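Ala-tRNApro hydrolase ProX (Aeropyrum pernix, PDB 1WDV) probably removes alanine from mischarged tRNA(Pro), acting as a free-standing trans-editing partner of prolyl-tRNA synthetase. Local coordinates at residues Gly53-Arg65 / Leu103-Leu115. Sequence-based numbering, arbitrary orientation.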
loop_
_atom_site.group_PDB
_atom_site.type_symbol
_atom_site.label_atom_id
_atom_site.label_comp_id
_atom_site.label_asym_id
_atom_site.label_seq_id
_atom_site.Cartn_x
_atom_site.Cartn_y
_atom_site.Cartn_z
ATOM N N GLY A 53 -1.868 11.460 -16.707
ATOM C CA GLY A 53 -3.004 10.672 -16.282
ATOM C C GLY A 53 -2.704 9.328 -15.637
ATOM O O GLY A 53 -3.627 8.608 -15.252
ATOM N N GLY A 54 -1.430 8.991 -15.490
ATOM C CA GLY A 54 -1.078 7.708 -14.891
ATOM C C GLY A 54 -1.171 7.726 -13.371
ATOM O O GLY A 54 -0.856 8.730 -12.724
ATOM N N VAL A 55 -1.622 6.615 -12.801
ATOM C CA VAL A 55 -1.776 6.544 -11.360
ATOM C C VAL A 55 -1.126 5.270 -10.873
ATOM O O VAL A 55 -1.373 4.187 -11.413
ATOM C CB VAL A 55 -3.254 6.543 -10.949
ATOM C CG1 VAL A 55 -3.366 6.557 -9.416
ATOM C CG2 VAL A 55 -3.961 7.786 -11.572
ATOM N N TYR A 56 -0.315 5.404 -9.832
ATOM C CA TYR A 56 0.377 4.271 -9.247
ATOM C C TYR A 56 0.086 4.148 -7.748
ATOM O O TYR A 56 -0.194 5.151 -7.085
ATOM C CB TYR A 56 1.885 4.445 -9.406
ATOM C CG TYR A 56 2.355 4.703 -10.810
ATOM C CD1 TYR A 56 2.262 5.983 -11.358
ATOM C CD2 TYR A 56 2.891 3.677 -11.585
ATOM C CE1 TYR A 56 2.694 6.250 -12.652
ATOM C CE2 TYR A 56 3.329 3.940 -12.909
ATOM C CZ TYR A 56 3.219 5.235 -13.413
ATOM O OH TYR A 56 3.613 5.533 -14.702
ATOM N N ALA A 57 0.116 2.921 -7.240
ATOM C CA ALA A 57 -0.052 2.646 -5.801
ATOM C C ALA A 57 1.313 2.025 -5.485
ATOM O O ALA A 57 1.675 1.000 -6.039
ATOM C CB ALA A 57 -1.171 1.640 -5.560
ATOM N N VAL A 58 2.053 2.668 -4.588
ATOM C CA VAL A 58 3.413 2.256 -4.270
ATOM C C VAL A 58 3.487 1.843 -2.801
ATOM O O VAL A 58 3.285 2.662 -1.909
ATOM C CB VAL A 58 4.377 3.455 -4.554
ATOM C CG1 VAL A 58 5.852 3.001 -4.413
ATOM C CG2 VAL A 58 4.103 3.997 -5.982
ATOM N N VAL A 59 3.795 0.570 -2.566
ATOM C CA VAL A 59 3.860 0.028 -1.223
ATOM C C VAL A 59 5.275 0.049 -0.689
ATOM O O VAL A 59 6.175 -0.592 -1.254
ATOM C CB VAL A 59 3.338 -1.434 -1.193
ATOM C CG1 VAL A 59 3.318 -1.939 0.211
ATOM C CG2 VAL A 59 1.914 -1.481 -1.792
ATOM N N ILE A 60 5.470 0.801 0.402
ATOM C CA ILE A 60 6.791 0.934 1.011
ATOM C C ILE A 60 6.750 0.712 2.520
ATOM O O ILE A 60 5.677 0.745 3.139
ATOM C CB ILE A 60 7.427 2.340 0.737
ATOM C CG1 ILE A 60 6.661 3.432 1.485
ATOM C CG2 ILE A 60 7.403 2.653 -0.791
ATOM C CD1 ILE A 60 7.387 4.818 1.454
ATOM N N PRO A 61 7.912 0.425 3.126
ATOM C CA PRO A 61 8.030 0.202 4.579
ATOM C C PRO A 61 7.596 1.458 5.322
ATOM O O PRO A 61 7.817 2.570 4.857
ATOM C CB PRO A 61 9.515 -0.068 4.789
ATOM C CG PRO A 61 9.980 -0.537 3.458
ATOM C CD PRO A 61 9.221 0.289 2.469
ATOM N N GLY A 62 7.012 1.275 6.496
ATOM C CA GLY A 62 6.504 2.396 7.262
ATOM C C GLY A 62 7.526 3.374 7.781
ATOM O O GLY A 62 7.167 4.538 8.077
ATOM N N ASP A 63 8.771 2.905 7.920
ATOM C CA ASP A 63 9.849 3.760 8.400
ATOM C C ASP A 63 10.625 4.427 7.266
ATOM O O ASP A 63 11.703 4.967 7.491
ATOM C CB ASP A 63 10.804 2.986 9.343
ATOM C CG ASP A 63 11.419 1.746 8.703
ATOM O OD1 ASP A 63 11.017 1.361 7.591
ATOM O OD2 ASP A 63 12.320 1.141 9.335
ATOM N N LYS A 64 10.077 4.420 6.049
ATOM C CA LYS A 64 10.755 5.091 4.929
ATOM C C LYS A 64 9.780 6.047 4.265
ATOM O O LYS A 64 8.610 6.110 4.631
ATOM C CB LYS A 64 11.221 4.080 3.872
ATOM C CG LYS A 64 12.055 2.922 4.407
ATOM C CD LYS A 64 13.477 3.334 4.727
ATOM C CE LYS A 64 14.344 2.086 4.972
ATOM N NZ LYS A 64 15.683 2.487 5.482
ATOM N N ARG A 65 10.291 6.844 3.332
ATOM C CA ARG A 65 9.457 7.759 2.560
ATOM C C ARG A 65 9.695 7.461 1.087
ATOM O O ARG A 65 10.662 6.788 0.717
ATOM C CB ARG A 65 9.779 9.223 2.895
ATOM C CG ARG A 65 9.156 9.633 4.244
ATOM C CD ARG A 65 9.448 11.059 4.676
ATOM N NE ARG A 65 8.555 11.477 5.766
ATOM C CZ ARG A 65 8.837 12.444 6.638
ATOM N NH1 ARG A 65 9.999 13.081 6.561
ATOM N NH2 ARG A 65 7.938 12.815 7.548
ATOM N N LEU A 103 -8.206 -1.986 -5.858
ATOM C CA LEU A 103 -8.220 -0.582 -6.269
ATOM C C LEU A 103 -8.748 -0.544 -7.720
ATOM O O LEU A 103 -8.851 -1.615 -8.377
ATOM C CB LEU A 103 -6.785 -0.023 -6.272
ATOM C CG LEU A 103 -6.031 0.009 -4.943
ATOM C CD1 LEU A 103 -4.561 0.315 -5.204
ATOM C CD2 LEU A 103 -6.685 1.067 -4.033
ATOM N N PRO A 104 -9.113 0.657 -8.228
ATOM C CA PRO A 104 -9.602 0.736 -9.619
ATOM C C PRO A 104 -8.496 0.140 -10.509
ATOM O O PRO A 104 -7.294 0.339 -10.270
ATOM C CB PRO A 104 -9.831 2.228 -9.819
ATOM C CG PRO A 104 -10.361 2.650 -8.446
ATOM C CD PRO A 104 -9.370 1.922 -7.503
ATOM N N PRO A 105 -8.882 -0.604 -11.552
ATOM C CA PRO A 105 -7.911 -1.249 -12.437
ATOM C C PRO A 105 -6.910 -0.431 -13.226
ATOM O O PRO A 105 -5.985 -1.001 -13.806
ATOM C CB PRO A 105 -8.790 -2.146 -13.308
ATOM C CG PRO A 105 -10.041 -1.330 -13.435
ATOM C CD PRO A 105 -10.258 -0.796 -12.029
ATOM N N ASN A 106 -7.052 0.892 -13.234
ATOM C CA ASN A 106 -6.089 1.714 -13.950
ATOM C C ASN A 106 -4.848 1.951 -13.105
ATOM O O ASN A 106 -3.795 2.307 -13.630
ATOM C CB ASN A 106 -6.691 3.067 -14.319
ATOM C CG ASN A 106 -7.102 3.876 -13.092
ATOM O OD1 ASN A 106 -7.866 3.392 -12.264
ATOM N ND2 ASN A 106 -6.587 5.108 -12.968
ATOM N N ILE A 107 -4.976 1.754 -11.793
ATOM C CA ILE A 107 -3.845 2.014 -10.911
ATOM C C ILE A 107 -2.813 0.901 -10.972
ATOM O O ILE A 107 -3.124 -0.271 -10.802
ATOM C CB ILE A 107 -4.352 2.254 -9.477
ATOM C CG1 ILE A 107 -5.341 3.432 -9.505
ATOM C CG2 ILE A 107 -3.137 2.507 -8.535
ATOM C CD1 ILE A 107 -5.822 3.899 -8.137
ATOM N N VAL A 108 -1.576 1.300 -11.234
ATOM C CA VAL A 108 -0.465 0.377 -11.363
ATOM C C VAL A 108 0.202 0.161 -10.019
ATOM O O VAL A 108 0.638 1.130 -9.380
ATOM C CB VAL A 108 0.541 0.955 -12.342
ATOM C CG1 VAL A 108 1.775 0.067 -12.413
ATOM C CG2 VAL A 108 -0.138 1.120 -13.709
ATOM N N LEU A 109 0.323 -1.103 -9.610
ATOM C CA LEU A 109 0.934 -1.410 -8.315
ATOM C C LEU A 109 2.453 -1.608 -8.383
ATOM O O LEU A 109 2.958 -2.301 -9.276
ATOM C CB LEU A 109 0.279 -2.676 -7.741
ATOM C CG LEU A 109 0.745 -3.184 -6.372
ATOM C CD1 LEU A 109 0.346 -2.152 -5.326
ATOM C CD2 LEU A 109 0.105 -4.533 -6.059
ATOM N N VAL A 110 3.162 -0.985 -7.448
ATOM C CA VAL A 110 4.635 -1.076 -7.352
ATOM C C VAL A 110 4.950 -1.459 -5.904
ATOM O O VAL A 110 4.423 -0.858 -4.978
ATOM C CB VAL A 110 5.305 0.299 -7.668
ATOM C CG1 VAL A 110 6.826 0.203 -7.529
ATOM C CG2 VAL A 110 4.925 0.774 -9.078
ATOM N N VAL A 111 5.825 -2.445 -5.703
ATOM C CA VAL A 111 6.168 -2.895 -4.345
ATOM C C VAL A 111 7.659 -2.724 -4.110
ATOM O O VAL A 111 8.472 -3.150 -4.934
ATOM C CB VAL A 111 5.775 -4.388 -4.152
ATOM C CG1 VAL A 111 6.188 -4.881 -2.769
ATOM C CG2 VAL A 111 4.253 -4.521 -4.260
ATOM N N ASP A 112 8.033 -2.060 -3.017
ATOM C CA ASP A 112 9.458 -1.898 -2.747
ATOM C C ASP A 112 10.097 -3.242 -2.413
ATOM O O ASP A 112 9.604 -3.972 -1.557
ATOM C CB ASP A 112 9.725 -0.931 -1.615
ATOM C CG ASP A 112 11.193 -0.547 -1.562
ATOM O OD1 ASP A 112 12.035 -1.370 -1.132
ATOM O OD2 ASP A 112 11.530 0.554 -2.003
ATOM N N ARG A 113 11.216 -3.560 -3.061
ATOM C CA ARG A 113 11.814 -4.878 -2.849
ATOM C C ARG A 113 12.307 -5.142 -1.435
ATOM O O ARG A 113 12.447 -6.303 -1.061
ATOM C CB ARG A 113 12.951 -5.155 -3.867
ATOM C CG ARG A 113 14.347 -4.987 -3.340
ATOM C CD ARG A 113 15.421 -5.169 -4.398
ATOM N NE ARG A 113 15.252 -4.302 -5.555
ATOM C CZ ARG A 113 14.774 -4.699 -6.731
ATOM N NH1 ARG A 113 14.402 -5.963 -6.933
ATOM N NH2 ARG A 113 14.673 -3.821 -7.721
ATOM N N ILE A 114 12.559 -4.093 -0.654
ATOM C CA ILE A 114 13.021 -4.326 0.718
ATOM C C ILE A 114 11.953 -5.096 1.515
ATOM O O ILE A 114 12.259 -5.740 2.522
ATOM C CB ILE A 114 13.399 -2.982 1.429
ATOM C CG1 ILE A 114 14.142 -3.271 2.732
ATOM C CG2 ILE A 114 12.176 -2.185 1.746
ATOM C CD1 ILE A 114 14.842 -2.055 3.293
ATOM N N LEU A 115 10.708 -5.079 1.043
ATOM C CA LEU A 115 9.658 -5.794 1.746
ATOM C C LEU A 115 9.580 -7.281 1.406
ATOM O O LEU A 115 8.933 -8.033 2.113
ATOM C CB LEU A 115 8.292 -5.173 1.423
ATOM C CG LEU A 115 8.092 -3.723 1.877
ATOM C CD1 LEU A 115 6.769 -3.229 1.287
ATOM C CD2 LEU A 115 8.095 -3.640 3.417
HETATM O O HOH W 1 -4.725 6.049 -15.135
HETATM O O HOH W 2 -2.237 4.504 -14.612
#
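Val-55 O accepts from Val-108 N and opens a ladder of five backbone hydrogen bonds that joins strands 55-61 and 108-112 as parallel neighbours within the mixed sheet of this probable tRNA-editing domain. The ladder ends at Asp-112 N, which donates to Val-59 O (3.0 Å). On the face bearing Ala-57 and Val-59 the packing is close: Ala-57 CB meets both Leu-103 CD1 and Ile-107 CG2, each at 3.7 Å, while Leu-109 CD1 lies against Val-59 CG2, and helix 136-143 covers Leu-109. With CG1 of Ile-107 set beside its backbone N (chi1 -58°), CG2 is turned to Ala-57 while CG1 meets Val-55 CG1. With an alanine here, Ala-57 CB and Val-55 CG1 would probably both lose an apolar neighbour and a gap would open beside them. The other face is looser at its exposed Val-108, whose CB lies 3.7 Å from Tyr-56 CD2, the two side chains side by side and pointing the same way. At the strand entrance water takes over: one molecule accepts from Val-55 N (2.8 Å) and donates to Asn-106 O, another links Gly-53 O to Asn-106 ND2. Where the strand enters 3-10 segment 113-115, an Asx turn forms, Ile-114 N donating to the anti lone pair of Asp-112 OD1 at 2.8 Å.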